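Local coordinates for aromatic amino acid aminotransferase I (Candida albicans WO-1, PDB 6HNU), which probably catalyses the pyridoxal-phosphate-dependent transfer of an amino group from aromatic amino acids to 2-oxoglutarate, giving aromatic oxo-acids and L-glutamate, at residues Val369-Leu374 / Phe385-Ala390; His121-His126 / Glu131-Ile136; Ala60-Pro65 / Asn341-Lys346; Lys407-Leu410 / Leu414-Glu417. One frame throughout, in Å; residues are numbered along the deposited sequence. Where two conformers were deposited one is given.

Interaction 1: Val369-Leu374 / Phe385-Ala390; sequences VAIDAL and FNPPVA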
loop_
_atom_site.group_PDB
_atom_site.type_symbol
_atom_site.label_atom_id
_atom_site.label_comp_id
_atom_site.label_asym_id
_atom_site.label_seq_id
_atom_site.Cartn_x
_atom_site.Cartn_y
_atom_site.Cartn_z
ATOM N N VAL B 369 8.631 -31.228 17.131
ATOM C CA VAL B 369 7.581 -31.521 18.140
ATOM C C VAL B 369 6.281 -31.878 17.410
ATOM O O VAL B 369 5.608 -32.879 17.795
ATOM C CB VAL B 369 7.431 -30.343 19.116
ATOM C CG1 VAL B 369 6.128 -30.386 19.909
ATOM C CG2 VAL B 369 8.641 -30.295 20.043
ATOM N N ALA B 370 5.933 -31.105 16.381
ATOM C CA ALA B 370 4.752 -31.350 15.525
ATOM C C ALA B 370 4.827 -32.745 14.914
ATOM O O ALA B 370 3.853 -33.493 15.078
ATOM C CB ALA B 370 4.645 -30.296 14.454
ATOM N N ILE B 371 5.907 -33.072 14.225
ATOM C CA ILE B 371 6.030 -34.309 13.418
ATOM C C ILE B 371 6.190 -35.527 14.339
ATOM O O ILE B 371 5.637 -36.606 14.003
ATOM C CB ILE B 371 7.174 -34.185 12.418
ATOM C CG1 ILE B 371 6.931 -33.009 11.462
ATOM C CG2 ILE B 371 7.392 -35.498 11.675
ATOM C CD1 ILE B 371 5.590 -33.044 10.732
ATOM N N ASP B 372 6.927 -35.393 15.436
ATOM C CA ASP B 372 6.944 -36.440 16.499
ATOM C C ASP B 372 5.502 -36.728 16.956
ATOM O O ASP B 372 5.159 -37.907 17.153
ATOM C CB ASP B 372 7.792 -35.993 17.692
ATOM C CG ASP B 372 9.287 -36.020 17.464
ATOM O OD1 ASP B 372 9.720 -36.518 16.412
ATOM O OD2 ASP B 372 10.008 -35.534 18.359
ATOM N N ALA B 373 4.680 -35.703 17.149
ATOM C CA ALA B 373 3.290 -35.891 17.594
ATOM C C ALA B 373 2.478 -36.555 16.461
ATOM O O ALA B 373 1.750 -37.535 16.759
ATOM C CB ALA B 373 2.725 -34.602 18.126
ATOM N N LEU B 374 2.645 -36.151 15.194
ATOM C CA LEU B 374 1.954 -36.828 14.057
ATOM C C LEU B 374 2.313 -38.324 14.085
ATOM O O LEU B 374 1.408 -39.179 13.934
ATOM C CB LEU B 374 2.367 -36.225 12.711
ATOM C CG LEU B 374 1.825 -34.841 12.365
ATOM C CD1 LEU B 374 2.157 -34.533 10.908
ATOM C CD2 LEU B 374 0.319 -34.712 12.622
ATOM N N PHE B 385 2.524 -38.657 6.069
ATOM C CA PHE B 385 2.967 -37.274 6.333
ATOM C C PHE B 385 4.422 -37.142 5.872
ATOM O O PHE B 385 5.155 -38.149 5.941
ATOM C CB PHE B 385 2.683 -36.912 7.791
ATOM C CG PHE B 385 3.469 -37.713 8.789
ATOM C CD1 PHE B 385 4.777 -37.371 9.095
ATOM C CD2 PHE B 385 2.906 -38.820 9.409
ATOM C CE1 PHE B 385 5.506 -38.112 10.015
ATOM C CE2 PHE B 385 3.636 -39.567 10.323
ATOM C CZ PHE B 385 4.939 -39.213 10.620
ATOM N N ASN B 386 4.743 -35.977 5.304
ATOM C CA ASN B 386 6.069 -35.539 4.794
ATOM C C ASN B 386 6.573 -34.540 5.828
ATOM O O ASN B 386 5.957 -33.493 5.984
ATOM C CB ASN B 386 5.902 -34.954 3.382
ATOM C CG ASN B 386 7.144 -34.293 2.806
ATOM O OD1 ASN B 386 8.244 -34.767 3.043
ATOM N ND2 ASN B 386 6.989 -33.205 2.047
ATOM N N PRO B 387 7.640 -34.811 6.611
ATOM C CA PRO B 387 8.170 -33.808 7.534
ATOM C C PRO B 387 8.691 -32.628 6.710
ATOM O O PRO B 387 9.499 -32.832 5.811
ATOM C CB PRO B 387 9.338 -34.508 8.246
ATOM C CG PRO B 387 9.106 -35.967 7.979
ATOM C CD PRO B 387 8.458 -36.028 6.609
ATOM N N PRO B 388 8.223 -31.384 6.944
ATOM C CA PRO B 388 8.746 -30.229 6.213
ATOM C C PRO B 388 10.234 -29.961 6.511
ATOM O O PRO B 388 10.671 -30.177 7.621
ATOM C CB PRO B 388 7.936 -29.027 6.732
ATOM C CG PRO B 388 6.758 -29.622 7.461
ATOM C CD PRO B 388 7.177 -31.012 7.887
ATOM N N VAL B 389 10.959 -29.514 5.495
ATOM C CA VAL B 389 12.338 -28.941 5.606
ATOM C C VAL B 389 12.292 -27.411 5.727
ATOM O O VAL B 389 13.359 -26.830 6.016
ATOM C CB VAL B 389 13.205 -29.339 4.408
ATOM C CG1 VAL B 389 13.294 -30.860 4.243
ATOM C CG2 VAL B 389 12.742 -28.668 3.127
ATOM N N ALA B 390 11.136 -26.762 5.515
ATOM C CA ALA B 390 11.007 -25.288 5.624
ATOM C C ALA B 390 9.561 -24.894 5.879
ATOM O O ALA B 390 8.658 -25.638 5.515
ATOM C CB ALA B 390 11.535 -24.622 4.375
#

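Interaction 2: His121-His126 / Glu131-Ile136; sequences HTDMVH and ENWDVI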
loop_
_atom_site.group_PDB
_atom_site.type_symbol
_atom_site.label_atom_id
_atom_site.label_comp_id
_atom_site.label_asym_id
_atom_site.label_seq_id
_atom_site.Cartn_x
_atom_site.Cartn_y
_atom_site.Cartn_z
ATOM N N HIS B 121 22.179 -7.730 1.442
ATOM C CA HIS B 121 21.533 -8.965 1.955
ATOM C C HIS B 121 21.220 -9.917 0.793
ATOM O O HIS B 121 21.685 -11.108 0.822
ATOM C CB HIS B 121 20.307 -8.635 2.781
ATOM C CG HIS B 121 19.531 -9.862 3.135
ATOM N ND1 HIS B 121 19.981 -10.781 4.081
ATOM C CD2 HIS B 121 18.371 -10.349 2.626
ATOM C CE1 HIS B 121 19.112 -11.782 4.145
ATOM N NE2 HIS B 121 18.108 -11.543 3.249
ATOM N N THR B 122 20.506 -9.410 -0.208
ATOM C CA THR B 122 20.084 -10.192 -1.404
ATOM C C THR B 122 21.316 -10.806 -2.087
ATOM O O THR B 122 21.312 -12.015 -2.356
ATOM C CB THR B 122 19.236 -9.329 -2.336
ATOM O OG1 THR B 122 18.067 -8.976 -1.601
ATOM C CG2 THR B 122 18.844 -10.031 -3.619
ATOM N N ASP B 123 22.371 -10.017 -2.337
ATOM C CA ASP B 123 23.536 -10.531 -3.087
ATOM C C ASP B 123 24.330 -11.545 -2.253
ATOM O O ASP B 123 24.837 -12.519 -2.832
ATOM C CB ASP B 123 24.421 -9.393 -3.583
ATOM C CG ASP B 123 25.133 -9.720 -4.890
ATOM O OD1 ASP B 123 24.702 -10.672 -5.601
ATOM O OD2 ASP B 123 26.029 -8.952 -5.233
ATOM N N MET B 124 24.495 -11.313 -0.947
ATOM C CA MET B 124 25.260 -12.209 -0.049
ATOM C C MET B 124 24.609 -13.592 -0.066
ATOM O O MET B 124 25.310 -14.583 -0.038
ATOM C CB MET B 124 25.177 -11.597 1.347
ATOM C CG MET B 124 25.965 -12.260 2.390
ATOM S SD MET B 124 25.465 -11.554 3.979
ATOM C CE MET B 124 25.350 -9.809 3.651
ATOM N N VAL B 125 23.277 -13.650 -0.104
ATOM C CA VAL B 125 22.514 -14.926 0.006
ATOM C C VAL B 125 22.315 -15.563 -1.379
ATOM O O VAL B 125 22.444 -16.787 -1.481
ATOM C CB VAL B 125 21.169 -14.710 0.718
ATOM C CG1 VAL B 125 20.356 -15.987 0.719
ATOM C CG2 VAL B 125 21.335 -14.200 2.149
ATOM N N HIS B 126 22.019 -14.790 -2.410
ATOM C CA HIS B 126 21.455 -15.290 -3.684
ATOM C C HIS B 126 22.447 -15.158 -4.833
ATOM O O HIS B 126 22.186 -15.784 -5.875
ATOM C CB HIS B 126 20.133 -14.591 -4.014
ATOM C CG HIS B 126 19.108 -14.798 -2.956
ATOM N ND1 HIS B 126 18.538 -16.048 -2.714
ATOM C CD2 HIS B 126 18.660 -13.974 -1.985
ATOM C CE1 HIS B 126 17.696 -15.935 -1.697
ATOM N NE2 HIS B 126 17.749 -14.652 -1.231
ATOM N N GLU B 131 24.011 -9.113 -14.528
ATOM C CA GLU B 131 24.642 -7.845 -14.123
ATOM C C GLU B 131 23.547 -6.844 -13.720
ATOM O O GLU B 131 23.726 -6.184 -12.673
ATOM C CB GLU B 131 25.508 -7.367 -15.299
ATOM C CG GLU B 131 26.241 -6.067 -15.047
ATOM C CD GLU B 131 27.239 -6.142 -13.907
ATOM O OE1 GLU B 131 27.786 -7.256 -13.649
ATOM O OE2 GLU B 131 27.450 -5.092 -13.262
ATOM N N ASN B 132 22.476 -6.736 -14.515
ATOM C CA ASN B 132 21.506 -5.602 -14.484
ATOM C C ASN B 132 20.292 -5.997 -13.622
ATOM O O ASN B 132 19.145 -5.924 -14.091
ATOM C CB ASN B 132 21.085 -5.154 -15.892
ATOM C CG ASN B 132 20.640 -6.263 -16.825
ATOM O OD1 ASN B 132 21.164 -7.387 -16.797
ATOM N ND2 ASN B 132 19.698 -5.932 -17.693
ATOM N N TRP B 133 20.554 -6.359 -12.377
ATOM C CA TRP B 133 19.520 -6.731 -11.379
ATOM C C TRP B 133 19.389 -5.585 -10.389
ATOM O O TRP B 133 20.336 -4.722 -10.248
ATOM C CB TRP B 133 19.832 -8.054 -10.675
ATOM C CG TRP B 133 20.958 -7.986 -9.691
ATOM C CD1 TRP B 133 22.284 -8.052 -10.007
ATOM C CD2 TRP B 133 20.893 -7.815 -8.260
ATOM N NE1 TRP B 133 23.044 -7.967 -8.873
ATOM C CE2 TRP B 133 22.230 -7.783 -7.788
ATOM C CE3 TRP B 133 19.857 -7.695 -7.321
ATOM C CZ2 TRP B 133 22.548 -7.666 -6.429
ATOM C CZ3 TRP B 133 20.169 -7.557 -5.984
ATOM C CH2 TRP B 133 21.497 -7.563 -5.545
ATOM N N ASP B 134 18.246 -5.525 -9.735
ATOM C CA ASP B 134 18.009 -4.483 -8.723
ATOM C C ASP B 134 16.986 -4.978 -7.710
ATOM O O ASP B 134 16.457 -6.096 -7.864
ATOM C CB ASP B 134 17.587 -3.164 -9.365
ATOM C CG ASP B 134 18.100 -1.944 -8.606
ATOM O OD1 ASP B 134 18.951 -2.102 -7.676
ATOM O OD2 ASP B 134 17.645 -0.867 -8.934
ATOM N N VAL B 135 16.815 -4.157 -6.685
ATOM C CA VAL B 135 15.743 -4.296 -5.677
ATOM C C VAL B 135 14.984 -2.974 -5.615
ATOM O O VAL B 135 15.603 -1.893 -5.697
ATOM C CB VAL B 135 16.341 -4.693 -4.327
ATOM C CG1 VAL B 135 17.039 -6.031 -4.427
ATOM C CG2 VAL B 135 17.306 -3.658 -3.818
ATOM N N ILE B 136 13.675 -3.072 -5.459
ATOM C CA ILE B 136 12.772 -1.939 -5.142
ATOM C C ILE B 136 11.959 -2.344 -3.912
ATOM O O ILE B 136 11.819 -3.542 -3.621
ATOM C CB ILE B 136 11.885 -1.591 -6.360
ATOM C CG1 ILE B 136 11.006 -2.759 -6.814
ATOM C CG2 ILE B 136 12.778 -1.065 -7.489
ATOM C CD1 ILE B 136 9.918 -2.408 -7.829
HETATM O O HOH W 1 25.982 -8.032 -7.863
#

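Interaction 3: Ala60-Pro65 / Asn341-Lys346; sequences ADIPTP and NALLRK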
loop_
_atom_site.group_PDB
_atom_site.type_symbol
_atom_site.label_atom_id
_atom_site.label_comp_id
_atom_site.label_asym_id
_atom_site.label_seq_id
_atom_site.Cartn_x
_atom_site.Cartn_y
_atom_site.Cartn_z
ATOM N N ALA B 60 12.901 2.872 19.180
ATOM C CA ALA B 60 12.422 1.515 19.479
ATOM C C ALA B 60 13.436 0.792 20.370
ATOM O O ALA B 60 14.642 1.035 20.240
ATOM C CB ALA B 60 12.184 0.750 18.208
ATOM N N ASP B 61 12.936 -0.094 21.236
ATOM C CA ASP B 61 13.774 -1.007 22.032
ATOM C C ASP B 61 13.739 -2.355 21.333
ATOM O O ASP B 61 12.619 -2.826 21.028
ATOM C CB ASP B 61 13.263 -1.078 23.461
ATOM C CG ASP B 61 13.500 0.183 24.269
ATOM O OD1 ASP B 61 14.149 1.152 23.747
ATOM O OD2 ASP B 61 13.039 0.161 25.424
ATOM N N ILE B 62 14.918 -2.896 21.014
ATOM C CA ILE B 62 15.083 -4.130 20.210
ATOM C C ILE B 62 16.073 -5.051 20.900
ATOM O O ILE B 62 16.875 -4.596 21.715
ATOM C CB ILE B 62 15.516 -3.753 18.781
ATOM C CG1 ILE B 62 16.970 -3.292 18.724
ATOM C CG2 ILE B 62 14.542 -2.692 18.252
ATOM C CD1 ILE B 62 17.420 -2.826 17.336
ATOM N N PRO B 63 16.034 -6.363 20.597
ATOM C CA PRO B 63 17.007 -7.300 21.169
ATOM C C PRO B 63 18.409 -7.141 20.568
ATOM O O PRO B 63 18.536 -6.428 19.542
ATOM C CB PRO B 63 16.375 -8.678 20.905
ATOM C CG PRO B 63 15.502 -8.467 19.695
ATOM C CD PRO B 63 14.978 -7.047 19.823
ATOM N N THR B 64 19.419 -7.774 21.200
ATOM C CA THR B 64 20.855 -7.568 20.874
ATOM C C THR B 64 21.452 -8.852 20.317
ATOM O O THR B 64 21.302 -9.926 20.892
ATOM C CB THR B 64 21.646 -7.031 22.076
ATOM O OG1 THR B 64 21.504 -7.961 23.151
ATOM C CG2 THR B 64 21.155 -5.662 22.493
ATOM N N PRO B 65 22.151 -8.784 19.161
ATOM C CA PRO B 65 22.878 -9.931 18.670
ATOM C C PRO B 65 23.868 -10.356 19.753
ATOM O O PRO B 65 24.400 -9.486 20.447
ATOM C CB PRO B 65 23.602 -9.412 17.438
ATOM C CG PRO B 65 22.817 -8.190 17.006
ATOM C CD PRO B 65 22.298 -7.603 18.297
ATOM N N ASN B 341 15.473 0.086 8.725
ATOM C CA ASN B 341 16.862 0.518 8.440
ATOM C C ASN B 341 17.675 0.646 9.754
ATOM O O ASN B 341 18.833 0.187 9.774
ATOM C CB ASN B 341 16.858 1.801 7.645
ATOM C CG ASN B 341 18.258 2.247 7.291
ATOM O OD1 ASN B 341 18.925 1.644 6.453
ATOM N ND2 ASN B 341 18.707 3.288 7.952
ATOM N N ALA B 342 17.108 1.256 10.783
ATOM C CA ALA B 342 17.781 1.480 12.094
ATOM C C ALA B 342 18.069 0.129 12.755
ATOM O O ALA B 342 19.217 -0.110 13.127
ATOM C CB ALA B 342 16.956 2.383 12.943
ATOM N N LEU B 343 17.084 -0.779 12.779
ATOM C CA LEU B 343 17.248 -2.118 13.378
ATOM C C LEU B 343 18.311 -2.889 12.594
ATOM O O LEU B 343 19.226 -3.414 13.236
ATOM C CB LEU B 343 15.890 -2.826 13.448
ATOM C CG LEU B 343 15.942 -4.273 13.922
ATOM C CD1 LEU B 343 14.635 -4.650 14.626
ATOM C CD2 LEU B 343 16.222 -5.200 12.755
ATOM N N LEU B 344 18.244 -2.926 11.261
ATOM C CA LEU B 344 19.141 -3.783 10.459
ATOM C C LEU B 344 20.581 -3.274 10.563
ATOM O O LEU B 344 21.491 -4.117 10.603
ATOM C CB LEU B 344 18.641 -3.837 9.012
ATOM C CG LEU B 344 17.308 -4.580 8.815
ATOM C CD1 LEU B 344 16.731 -4.267 7.455
ATOM C CD2 LEU B 344 17.473 -6.077 8.979
ATOM N N ARG B 345 20.775 -1.957 10.577
ATOM C CA ARG B 345 22.127 -1.342 10.632
ATOM C C ARG B 345 22.683 -1.437 12.050
ATOM O O ARG B 345 23.906 -1.586 12.175
ATOM C CB ARG B 345 22.062 0.090 10.120
ATOM C CG ARG B 345 21.905 0.098 8.607
ATOM C CD ARG B 345 21.827 1.461 7.988
ATOM N NE ARG B 345 21.806 1.320 6.539
ATOM C CZ ARG B 345 22.887 1.151 5.782
ATOM N NH1 ARG B 345 24.093 1.123 6.342
ATOM N NH2 ARG B 345 22.763 1.006 4.473
ATOM N N LYS B 346 21.824 -1.452 13.060
ATOM C CA LYS B 346 22.274 -1.599 14.474
ATOM C C LYS B 346 22.763 -3.043 14.667
ATOM O O LYS B 346 23.849 -3.274 15.246
ATOM C CB LYS B 346 21.163 -1.230 15.455
ATOM C CG LYS B 346 21.551 -1.375 16.926
ATOM C CD LYS B 346 22.712 -0.461 17.299
ATOM C CE LYS B 346 23.163 -0.636 18.733
ATOM N NZ LYS B 346 24.328 0.235 19.019
#

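Interaction 4: Lys407-Leu410 / Leu414-Glu417; sequences KEFL and LKVE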
loop_
_atom_site.group_PDB
_atom_site.type_symbol
_atom_site.label_atom_id
_atom_site.label_comp_id
_atom_site.label_asym_id
_atom_site.label_seq_id
_atom_site.Cartn_x
_atom_site.Cartn_y
_atom_site.Cartn_z
ATOM N N LYS B 407 -18.616 -45.497 0.415
ATOM C CA LYS B 407 -19.672 -45.811 -0.582
ATOM C C LYS B 407 -20.884 -44.933 -0.264
ATOM O O LYS B 407 -21.473 -44.426 -1.195
ATOM C CB LYS B 407 -20.014 -47.307 -0.615
ATOM C CG LYS B 407 -19.027 -48.180 -1.384
ATOM C CD LYS B 407 -19.500 -49.617 -1.556
ATOM C CE LYS B 407 -20.546 -49.774 -2.642
ATOM N NZ LYS B 407 -21.491 -50.881 -2.346
ATOM N N GLU B 408 -21.208 -44.779 1.018
ATOM C CA GLU B 408 -22.409 -44.033 1.477
ATOM C C GLU B 408 -22.213 -42.555 1.172
ATOM O O GLU B 408 -23.218 -41.854 0.905
ATOM C CB GLU B 408 -22.652 -44.297 2.952
ATOM C CG GLU B 408 -23.060 -45.729 3.213
ATOM C CD GLU B 408 -21.916 -46.714 3.335
ATOM O OE1 GLU B 408 -20.740 -46.313 3.026
ATOM O OE2 GLU B 408 -22.193 -47.878 3.719
ATOM N N PHE B 409 -20.947 -42.120 1.111
ATOM C CA PHE B 409 -20.550 -40.751 0.696
ATOM C C PHE B 409 -20.384 -40.652 -0.826
ATOM O O PHE B 409 -19.698 -39.723 -1.284
ATOM C CB PHE B 409 -19.210 -40.368 1.349
ATOM C CG PHE B 409 -19.235 -40.122 2.834
ATOM C CD1 PHE B 409 -20.403 -39.822 3.511
ATOM C CD2 PHE B 409 -18.046 -40.126 3.554
ATOM C CE1 PHE B 409 -20.386 -39.568 4.872
ATOM C CE2 PHE B 409 -18.027 -39.855 4.918
ATOM C CZ PHE B 409 -19.194 -39.555 5.572
ATOM N N LEU B 410 -20.917 -41.597 -1.602
ATOM C CA LEU B 410 -20.867 -41.591 -3.093
ATOM C C LEU B 410 -19.411 -41.491 -3.575
ATOM O O LEU B 410 -19.174 -40.876 -4.625
ATOM C CB LEU B 410 -21.702 -40.415 -3.606
ATOM C CG LEU B 410 -22.978 -40.127 -2.818
ATOM C CD1 LEU B 410 -23.718 -38.934 -3.399
ATOM C CD2 LEU B 410 -23.880 -41.356 -2.775
ATOM N N LEU B 414 -14.224 -35.463 -0.594
ATOM C CA LEU B 414 -14.533 -34.175 0.069
ATOM C C LEU B 414 -15.566 -34.410 1.178
ATOM O O LEU B 414 -15.503 -33.717 2.183
ATOM C CB LEU B 414 -14.979 -33.140 -0.975
ATOM C CG LEU B 414 -13.978 -32.827 -2.095
ATOM C CD1 LEU B 414 -14.482 -31.676 -2.963
ATOM C CD2 LEU B 414 -12.600 -32.497 -1.533
ATOM N N LYS B 415 -16.439 -35.422 1.077
ATOM C CA LYS B 415 -17.361 -35.780 2.185
ATOM C C LYS B 415 -16.596 -36.437 3.332
ATOM O O LYS B 415 -16.941 -36.181 4.503
ATOM C CB LYS B 415 -18.479 -36.662 1.632
ATOM C CG LYS B 415 -19.515 -35.867 0.870
ATOM C CD LYS B 415 -20.698 -36.703 0.494
ATOM C CE LYS B 415 -21.744 -35.912 -0.247
ATOM N NZ LYS B 415 -22.548 -36.831 -1.078
ATOM N N VAL B 416 -15.545 -37.212 3.024
ATOM C CA VAL B 416 -14.634 -37.750 4.060
ATOM C C VAL B 416 -13.888 -36.583 4.713
ATOM O O VAL B 416 -13.819 -36.537 5.921
ATOM C CB VAL B 416 -13.683 -38.817 3.490
ATOM C CG1 VAL B 416 -12.698 -39.262 4.545
ATOM C CG2 VAL B 416 -14.452 -40.016 2.951
ATOM N N GLU B 417 -13.345 -35.681 3.911
ATOM C CA GLU B 417 -12.650 -34.459 4.433
ATOM C C GLU B 417 -13.585 -33.714 5.388
ATOM O O GLU B 417 -13.137 -33.379 6.484
ATOM C CB GLU B 417 -12.237 -33.544 3.291
ATOM C CG GLU B 417 -11.360 -32.372 3.700
ATOM C CD GLU B 417 -11.090 -31.448 2.529
ATOM O OE1 GLU B 417 -12.085 -30.928 1.967
ATOM O OE2 GLU B 417 -9.892 -31.227 2.178
HETATM O O HOH W 2 -23.433 -39.144 0.683
#

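Interaction 1: Val369-Leu374 / Phe385-Ala390
The F385 ring turns one face to helix 334-377: L374 CB sits 4.2 Å from the ring centroid, 7° off the normal, a CH-pi contact almost straight over the centre. I371 CG2 comes to the same ring obliquely and reaches CE1 at 3.6 Å. In this pyridoxal-phosphate-dependent aminotransferase the contact lays the loop between strands 383-384 and 393-399 along the long helix, two residues one turn apart, I371 and L374, doing the touching. F385 holds CG between its backbone N and carbonyl carbon (chi1 65°), which brings the ring up under L374, whose CD1 touches F385 CB at 4.0 Å as the two side chains run past each other in opposite senses. I371 splits its branches. CG2, anti to the backbone N, serves F385 and also P387 CB, while the CG1-CD1 arm reaches on to P388. The grip is wholly apolar. F394 and V396 of strand 393-399 and L478 of helix 471-489 also pack on L374. P388 stands about 10 Å, side chain to side chain, from the cofactor-binding Y249, and P388 O accepts a hydrogen bond from R367 NH2. At the far end of the contact, I371 CD1 rests 3.8 Å from P388 CD.

Interaction 2: His121-His126 / Glu131-Ile136
W133 reaches from its strand to T122 and D123, on the last turns of helix 112-126. From CB, with CG set between the backbone N and carbonyl carbon (chi1 72°), the indole swings toward the helix, and its six-membered ring makes the direct contacts. CZ3 meets T122 CG2 at 3.7 Å, and CH2 is near both residues, 4.1 Å from T122 CG2 and 4.0 Å from D123 CB. CZ2 approaches D123 CG at 3.6 Å, the carboxylate plane turned 51° from the ring. On the pyrrole side NE1 donates to a water in the ring plane, 3.1 Å from NE1 to the water oxygen; the same water donates to D123 OD2 at 2.8 Å, so one molecule joins the indole N-H to the acid. This is a helix-to-strand connection into the large mixed sheet of the aminotransferase fold: the chain leaves helix 112-126, turns within a few residues, and enters strand 133-138 at the sheet's edge within this chain, the axes 130° apart. V135, two residues on, brings CG1 to 4.2 Å from T122 OG1, whose hydroxyl is hydrogen-bonded to the carbonyl of I118 one helical turn earlier. V312 of the adjoining strand 309-314 packs against T122, W133 and V135 alike. K119 makes a cation-pi contact with W133 and a salt bridge to D134 OD1.

Interaction 3: Ala60-Pro65 / Asn341-Lys346
I62 carries CG1 between its backbone N and carbonyl carbon (chi1 73°) and runs on extended to CD1, which aims the methyl at the helix; L343, with CG anti to the backbone N (chi1 174°), brings its branched end round to meet it. I62 CD1 lies 4.0 Å from L343 CG and equally near L343 CA, so the methyl touches the helix backbone as well as the leucine side chain. The other branch of the isoleucine, CG2, meets L343 CD1 at 4.1 Å, and the two side chains pass at a slant. One turn further on, K346 CG approaches I62 CD1 at 4.4 Å, a looser touch by the aliphatic stem, while the rest of the lysine leads away. No hydrogen bond links the segments. On the other side of the helix R345 NE donates to N341 OD1 at 2.9 Å, the oxygen lying in the guanidinium plane; R345 NH2 goes on to E113 O and Q116 OE1 of helix 112-126. The contact joins the end of a small two-stranded antiparallel sheet, strands 57-62 and 81-86, to the early part of helix 334-377. A60 and D61 pair with an antiparallel strand of the second subunit, which continues that sheet across the dimer interface, and F55 of that subunit packs on L343. Within the chain, W347 covers I62 and P65, while T81 and I83 of strand 81-86 pack on K346.

Interaction 4: Lys407-Leu410 / Leu414-Glu417
K415 NZ donates to a water at 3.0 Å, and that water in turn donates to E408 O, at 2.7 Å from its oxygen to the carbonyl. The methyl L410 CD1 also lies close to NZ. The lysine gets there with CG anti to its carbonyl carbon (chi1 -77°) and a chain extended beyond, its CD passing 3.6 Å from F409 O. Nearer the backbone K415 CB sits over one face of the F409 ring, 4.2 Å from the centroid and 27° off the normal, a CH-pi contact. V416 takes the ring edge: its CG2 lies near the ring plane, 3.6 Å from F409 CD2. F409 is thus held by face and edge from two successive residues. The type I beta turn from K407 to L410, closed by L410 N to K407 O at 2.9 Å, lies in the loop from strand 393-399 to helix 413-426, whose end the contact folds back on the helix's first turn. H403 meets the F409 ring, and I460 of strand 459-465 packs behind V416. K415 probably keeps its charged end hydrated at the surface, its ammonium coupled to the turn through the bridging water rather than by a direct bond.

Overall arrangement
Interactions 1 and 3 use the same long helix, 334-377, at points about 33 Å apart between centres: near its beginning it meets a strand whose sheet runs on into the second subunit, and toward its end a loop whose P388 side chain lies about 14 Å from the bound cofactor. Both are buried and apolar. Interaction 2, nested along the chain within the loop closed by interaction 3, is also buried, yet admits a water between indole and carboxylate. Interaction 4, partly buried, lies across the chain's centre from these two, its centre about 50 Å from that of interaction 2 and 53 Å from that of interaction 3, and mixes aromatic packing with a water-borne lysine link.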